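Local coordinates for protein ferredoxin component of carbazole 1,9a-dioxygenase (Nocardioides aromaticivorans, PDB 3GCE) that probably carries electrons, through its Rieske-type [2Fe-2S] cluster, to the terminal oxygenase component of carbazole 1,9a-dioxygenase, at residues R13-T16 and L17-K21; S48-S52 and H53-Y57; T87-P90 and C91-P94. One frame throughout, in Å; residues are numbered along the deposited sequence.

Contact 1. Residues R13-T16 and L17-K21; sequences RVAT and LDQLK
The guanidinium of Arg-13 and the side-chain amide of Gln-19 come together nearly at right angles, their planes 79° apart. One face of the guanidinium is laid over the chain of its own strand, with Ala-15 CA 3.6 Å above the plane and over its centre. The two groups do not bond directly. A water joins them, accepting from Arg-13 NH2 at 2.5 Å and donating to Gln-19 OE1 at 2.6 Å. The same OE1 takes the backbone N-H of Thr-16 in an almost straight bond (Thr-16 N to Gln-19 OE1 3.0 Å, 171° at the hydrogen), the donor standing well above the carbonyl plane. Two donors therefore grip one oxygen, which probably limits rotation of the amide. Gln-19 reaches back because CG is set beside its backbone N (chi1 -70°) and the chain beyond runs extended, leaving OE1 3.5 Å from Ala-15 CB.

The backbone answers in the reverse direction: Gln-19 N donates to Thr-16 O at 2.9 Å, so the two residues are tied by one side-chain-to-backbone and one backbone-to-backbone bond. A second short turn follows, from Leu-20 N to Leu-17 O. Leu-20 CD1 packs on Ala-15 CB at 3.6 Å, an apolar touch between two buried side chains. Arg-13 NH1 forms a salt bridge with Glu-106 of strand 106-109, and Arg-39 of strand 33-40 bonds to the carbonyl of Leu-20.

The arrangement is a strand end running into a 3-10 turn. It finishes strand 12-16, an outermost member of the antiparallel sheet it forms with 106-109 and 100-103, in a part of the Rieske domain away from the iron-sulfur cluster.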
# COMPACT_ATOMS: atom_id res chain seq x y z
N ARG A 13 5.73 9.09 -10.07
CA ARG A 13 4.49 9.81 -9.77
C ARG A 13 3.38 8.83 -10.12
O ARG A 13 3.30 8.39 -11.27
CB ARG A 13 4.27 11.10 -10.60
CG ARG A 13 2.97 11.82 -10.10
CD ARG A 13 1.98 12.47 -11.08
NE ARG A 13 1.10 11.51 -11.70
CZ ARG A 13 -0.19 11.69 -12.02
NH1 ARG A 13 -0.89 12.78 -11.75
NH2 ARG A 13 -0.79 10.69 -12.60
N VAL A 14 2.54 8.50 -9.15
CA VAL A 14 1.50 7.50 -9.38
C VAL A 14 0.13 8.11 -9.62
O VAL A 14 -0.67 7.54 -10.35
CB VAL A 14 1.42 6.47 -8.22
CG1 VAL A 14 2.73 5.65 -8.18
CG2 VAL A 14 1.16 7.16 -6.88
N ALA A 15 -0.12 9.26 -9.01
CA ALA A 15 -1.42 9.89 -9.07
C ALA A 15 -1.39 11.22 -8.34
O ALA A 15 -0.41 11.53 -7.65
CB ALA A 15 -2.49 8.97 -8.42
N THR A 16 -2.45 12.00 -8.51
CA THR A 16 -2.72 13.19 -7.72
C THR A 16 -3.53 12.76 -6.49
O THR A 16 -4.36 11.84 -6.57
CB THR A 16 -3.54 14.20 -8.56
OG1 THR A 16 -2.94 14.33 -9.86
CG2 THR A 16 -3.54 15.53 -7.95
N LEU A 17 -3.29 13.41 -5.35
CA LEU A 17 -3.90 13.03 -4.09
C LEU A 17 -5.42 12.84 -4.18
O LEU A 17 -5.96 11.85 -3.67
CB LEU A 17 -3.56 14.02 -2.98
CG LEU A 17 -3.97 13.68 -1.55
CD1 LEU A 17 -3.13 12.56 -1.00
CD2 LEU A 17 -3.88 14.91 -0.65
N ASP A 18 -6.11 13.77 -4.83
CA ASP A 18 -7.57 13.67 -4.86
C ASP A 18 -8.11 12.78 -5.96
O ASP A 18 -9.33 12.61 -6.10
CB ASP A 18 -8.23 15.05 -4.87
CG ASP A 18 -7.55 16.00 -5.81
OD1 ASP A 18 -7.37 15.63 -7.00
OD2 ASP A 18 -7.20 17.11 -5.35
N GLN A 19 -7.21 12.17 -6.74
CA GLN A 19 -7.61 11.09 -7.63
C GLN A 19 -7.79 9.81 -6.83
O GLN A 19 -8.39 8.85 -7.32
CB GLN A 19 -6.58 10.85 -8.73
CG GLN A 19 -6.49 11.94 -9.78
CD GLN A 19 -5.39 11.66 -10.80
OE1 GLN A 19 -4.39 11.00 -10.50
NE2 GLN A 19 -5.57 12.16 -12.03
N LEU A 20 -7.28 9.80 -5.60
CA LEU A 20 -7.44 8.66 -4.70
C LEU A 20 -8.56 8.90 -3.70
O LEU A 20 -8.51 9.86 -2.90
CB LEU A 20 -6.14 8.37 -3.95
CG LEU A 20 -5.13 7.36 -4.50
CD1 LEU A 20 -4.71 7.69 -5.93
CD2 LEU A 20 -3.93 7.29 -3.58
N LYS A 21 -9.57 8.03 -3.73
CA LYS A 21 -10.60 8.05 -2.72
C LYS A 21 -10.00 7.65 -1.37
O LYS A 21 -9.31 6.64 -1.27
CB LYS A 21 -11.76 7.12 -3.10
CG LYS A 21 -12.40 7.47 -4.45
CD LYS A 21 -13.39 6.38 -4.94
CE LYS A 21 -12.67 5.20 -5.60
NZ LYS A 21 -13.62 4.18 -6.13
O HOH W 1 -3.24 10.52 -12.82

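Contact 2. Residues S48-S52 and H53-Y57; sequences SNLCS and HAEAY. With FES (Fe2/s2 (inorganic) cluster), chain B.
Cys-51 and His-53 meet around the [2Fe-2S] cluster, each binding a different iron. Cys-51 SG lies 2.3 Å from FE1, and His-53 ND1 lies 2.1 Å from FE2. Both side chains leave the backbone with the next atom opposite the backbone N (chi1 -176° for the cysteine, 170° for the histidine), which brings sulfur and ring nitrogen to one cluster. Cys-72 completes FE1 and His-75 completes FE2, the two imidazoles standing almost perpendicular.

The sulfur of Cys-51 has a second partner: His-53 N donates to it at 3.5 Å, a long bond that would be expected to draw negative charge off the ligand and probably influences the redox potential. Ala-56 lines the bridging sulfide, its CB 3.6 Å from S2. The backbone N of Ala-54 also approaches S2, 3.4 Å from it.

Farther out, the loop folds back on itself. Cys-51 N donates to Ala-56 O at 3.0 Å (175° at the hydrogen), joining the cysteine's backbone to the returning chain. One residue beyond, Leu-50 and Tyr-57 form a single beta bridge, and their side chains run alongside each other in the same direction, Leu-50 CD2 touching the ring at CE1 (3.4 Å). Asn-49 ND2 lies at the edge of that ring, near its plane, and bonds to Glu-34, while OD1 accepts from the backbone N of Asp-59. Ser-48 OG accepts from Leu-50 N (3.2 Å) in an ST turn, and at the bend the hydroxyl of Ser-52 is held by the carbonyl of Leu-93.

Cys-51 and His-53 supply the C-X-H half of the Rieske cluster-binding motif, paired with the C-X2-H half at Cys-72 and His-75 to give the two-cysteine, two-histidine ligation characteristic of this fold.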
# COMPACT_ATOMS: atom_id res chain seq x y z
N SER A 48 4.33 -3.04 -0.75
CA SER A 48 4.23 -4.02 -1.84
C SER A 48 2.80 -4.53 -1.94
O SER A 48 2.15 -4.80 -0.93
CB SER A 48 5.15 -5.20 -1.60
OG SER A 48 4.84 -6.19 -2.58
N ASN A 49 2.31 -4.66 -3.17
CA ASN A 49 0.96 -5.13 -3.40
C ASN A 49 0.84 -6.65 -3.29
O ASN A 49 -0.26 -7.18 -3.30
CB ASN A 49 0.44 -4.69 -4.77
CG ASN A 49 -1.08 -4.76 -4.87
OD1 ASN A 49 -1.78 -4.45 -3.92
ND2 ASN A 49 -1.59 -5.18 -6.03
N LEU A 50 1.97 -7.35 -3.23
CA LEU A 50 1.95 -8.80 -3.18
C LEU A 50 2.00 -9.28 -1.76
O LEU A 50 2.96 -8.99 -1.05
CB LEU A 50 3.14 -9.41 -3.91
CG LEU A 50 2.90 -9.94 -5.31
CD1 LEU A 50 1.95 -11.18 -5.27
CD2 LEU A 50 2.39 -8.80 -6.20
N CYS A 51 1.00 -10.06 -1.36
CA CYS A 51 0.96 -10.63 -0.01
C CYS A 51 2.19 -11.53 0.19
O CYS A 51 2.60 -12.23 -0.75
CB CYS A 51 -0.33 -11.43 0.18
SG CYS A 51 -0.53 -12.08 1.84
N SER A 52 2.79 -11.52 1.38
CA SER A 52 3.94 -12.39 1.63
C SER A 52 3.55 -13.85 1.93
O SER A 52 4.41 -14.74 1.93
CB SER A 52 4.75 -11.87 2.81
OG SER A 52 3.99 -11.98 3.98
N HIS A 53 2.26 -14.10 2.15
CA HIS A 53 1.87 -15.44 2.55
C HIS A 53 1.78 -16.38 1.33
O HIS A 53 2.29 -17.50 1.35
CB HIS A 53 0.55 -15.42 3.36
CG HIS A 53 -0.01 -16.79 3.58
ND1 HIS A 53 -1.20 -17.20 3.01
CD2 HIS A 53 0.48 -17.86 4.24
CE1 HIS A 53 -1.43 -18.46 3.34
NE2 HIS A 53 -0.41 -18.89 4.07
N ALA A 54 1.11 -15.92 0.28
CA ALA A 54 1.01 -16.66 -0.97
C ALA A 54 0.72 -15.63 -2.04
O ALA A 54 0.67 -14.43 -1.76
CB ALA A 54 -0.08 -17.72 -0.91
N GLU A 55 0.53 -16.06 -3.28
CA GLU A 55 0.23 -15.09 -4.30
C GLU A 55 -1.17 -14.52 -4.09
O GLU A 55 -2.17 -15.22 -4.27
CB GLU A 55 0.36 -15.68 -5.70
CG GLU A 55 0.29 -14.61 -6.76
CD GLU A 55 -0.11 -15.16 -8.11
OE1 GLU A 55 -0.07 -16.41 -8.27
OE2 GLU A 55 -0.44 -14.35 -9.01
N ALA A 56 -1.23 -13.26 -3.69
CA ALA A 56 -2.50 -12.52 -3.70
C ALA A 56 -2.21 -11.03 -3.75
O ALA A 56 -1.11 -10.62 -3.38
CB ALA A 56 -3.35 -12.86 -2.47
N TYR A 57 -3.19 -10.24 -4.18
CA TYR A 57 -2.98 -8.84 -4.48
C TYR A 57 -3.75 -7.97 -3.49
O TYR A 57 -4.97 -7.93 -3.47
CB TYR A 57 -3.28 -8.53 -5.98
CG TYR A 57 -2.42 -9.44 -6.83
CD1 TYR A 57 -1.12 -9.05 -7.18
CD2 TYR A 57 -2.85 -10.71 -7.21
CE1 TYR A 57 -0.28 -9.90 -7.93
CE2 TYR A 57 -2.00 -11.59 -7.96
CZ TYR A 57 -0.72 -11.14 -8.31
OH TYR A 57 0.15 -11.93 -9.02
FE1 FES B . -2.51 -13.26 1.62
FE2 FES B . -2.68 -15.94 2.16
S1 FES B . -3.11 -14.23 3.58
S2 FES B . -2.15 -14.92 0.28

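Contact 3. Residues T87-P90 and C91-P94; sequences TALP and CVLP. With FES (Fe2/s2 (inorganic) cluster), chain B.
Leu-89 and Val-92 lean against each other at a slant on the outer side of the turn, Leu-89 CD2 meeting Val-92 CG1 at 3.7 Å. Leu-89 CG and Val-92 CG1 both sit beside their backbone N, which turns CD2 and CG1 to face each other. Val-92 CG1 also sits by the carbonyl of Pro-90, 3.8 Å from its O. The pair lies on the exposed side of the bend.

Pro-90 and Cys-91 turn the other way, toward the cluster. Pro-90 CG approaches bridging sulfide S1 to 3.8 Å, and the sulfur of Cys-91 comes to the same sulfide, SG also 3.8 Å from S1. Cys-91 does not ligate iron; its sulfur lies in the second shell, beside Cys-51 and near Gly-77. The torsion that places it there (chi1 -58°) sets SG beside the backbone N and opposite the carbonyl carbon. Pro-90 further packs on the side chains of His-53 and His-75, so its ring borders both histidine ligands of FE2.

The backbone that carries these side chains is sharply bent. The peptide between Leu-89 and Pro-90 is cis, and Cys-91 N makes only a weak bond to Ala-88 O (3.1 Å, 133° at the hydrogen). With the cis proline at its third position this is a type VI beta turn. Just before it, Thr-87 and Ala-88 share Arg-78 as their partner on the adjacent strand, a classic beta bulge at the end of strand 86-88.

Such a proline-bearing segment, closing over the cluster from outside the two ligand-bearing loops, corresponds to the Pro loop described for Rieske domains; it contributes Pro-90 and Cys-91 to the pocket of the [2Fe-2S] group.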
# COMPACT_ATOMS: atom_id res chain seq x y z
N THR A 87 0.31 -8.25 10.64
CA THR A 87 -0.44 -7.93 11.85
C THR A 87 -1.59 -8.94 12.11
O THR A 87 -2.26 -8.86 13.13
CB THR A 87 -1.00 -6.49 11.82
OG1 THR A 87 -1.87 -6.36 10.69
CG2 THR A 87 0.11 -5.44 11.69
N ALA A 88 -1.81 -9.89 11.19
CA ALA A 88 -2.79 -10.98 11.42
C ALA A 88 -2.46 -12.22 10.63
O ALA A 88 -2.06 -12.13 9.48
CB ALA A 88 -4.23 -10.50 11.09
N LEU A 89 -2.59 -13.39 11.25
CA LEU A 89 -2.35 -14.66 10.56
C LEU A 89 -3.32 -14.80 9.39
O LEU A 89 -4.41 -14.26 9.45
CB LEU A 89 -2.53 -15.85 11.54
CG LEU A 89 -1.43 -16.10 12.59
CD1 LEU A 89 -1.90 -17.12 13.64
CD2 LEU A 89 -0.21 -16.63 11.91
N PRO A 90 -2.91 -15.52 8.33
CA PRO A 90 -1.66 -16.26 8.26
C PRO A 90 -0.41 -15.48 7.80
O PRO A 90 0.63 -16.09 7.57
CB PRO A 90 -2.01 -17.41 7.29
CG PRO A 90 -3.03 -16.83 6.37
CD PRO A 90 -3.74 -15.71 7.13
N CYS A 91 -0.49 -14.15 7.70
CA CYS A 91 0.71 -13.40 7.37
C CYS A 91 1.65 -13.40 8.57
O CYS A 91 1.23 -13.08 9.67
CB CYS A 91 0.39 -11.98 6.91
SG CYS A 91 -0.71 -12.06 5.50
N VAL A 92 2.89 -13.78 8.32
CA VAL A 92 3.93 -13.87 9.35
C VAL A 92 5.22 -13.15 8.98
O VAL A 92 6.07 -12.94 9.86
CB VAL A 92 4.30 -15.34 9.73
CG1 VAL A 92 3.11 -16.01 10.39
CG2 VAL A 92 4.76 -16.11 8.52
N LEU A 93 5.38 -12.78 7.71
CA LEU A 93 6.56 -12.07 7.28
C LEU A 93 6.15 -10.74 6.67
O LEU A 93 5.13 -10.66 6.00
CB LEU A 93 7.39 -12.89 6.26
CG LEU A 93 8.13 -14.10 6.81
CD1 LEU A 93 8.70 -14.97 5.67
CD2 LEU A 93 9.25 -13.66 7.74
N PRO A 94 6.95 -9.68 6.94
CA PRO A 94 6.60 -8.36 6.45
C PRO A 94 6.74 -8.25 4.93
O PRO A 94 7.48 -9.04 4.29
CB PRO A 94 7.60 -7.43 7.18
CG PRO A 94 8.78 -8.31 7.48
CD PRO A 94 8.20 -9.68 7.70
FE1 FES B . -2.51 -13.26 1.62
FE2 FES B . -2.68 -15.94 2.16
S1 FES B . -3.11 -14.23 3.58
S2 FES B . -2.15 -14.92 0.28

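In the fold
Contacts 2 and 3 lie on the same side of the chain's centre, with their own centres about 11 Å apart, and both touch the [2Fe-2S] cluster; contact 1 lies on the opposite side of the chain's centre, about 23 Å and 28 Å from them between centres. Contacts 1 and 2 are partly buried; contact 3 is a surface contact apart from buried Cys-91. The chemistry follows place: contact 1 is water, amide and backbone bonding at a strand end, contact 2 is metal ligation braced by backbone bonds, and contact 3 is sulfide-facing apolar packing around a tight turn. The ligand loop and the Pro-90 segment thus share one site, where Cys-51 SG packs 3.7 Å from Cys-91 SG.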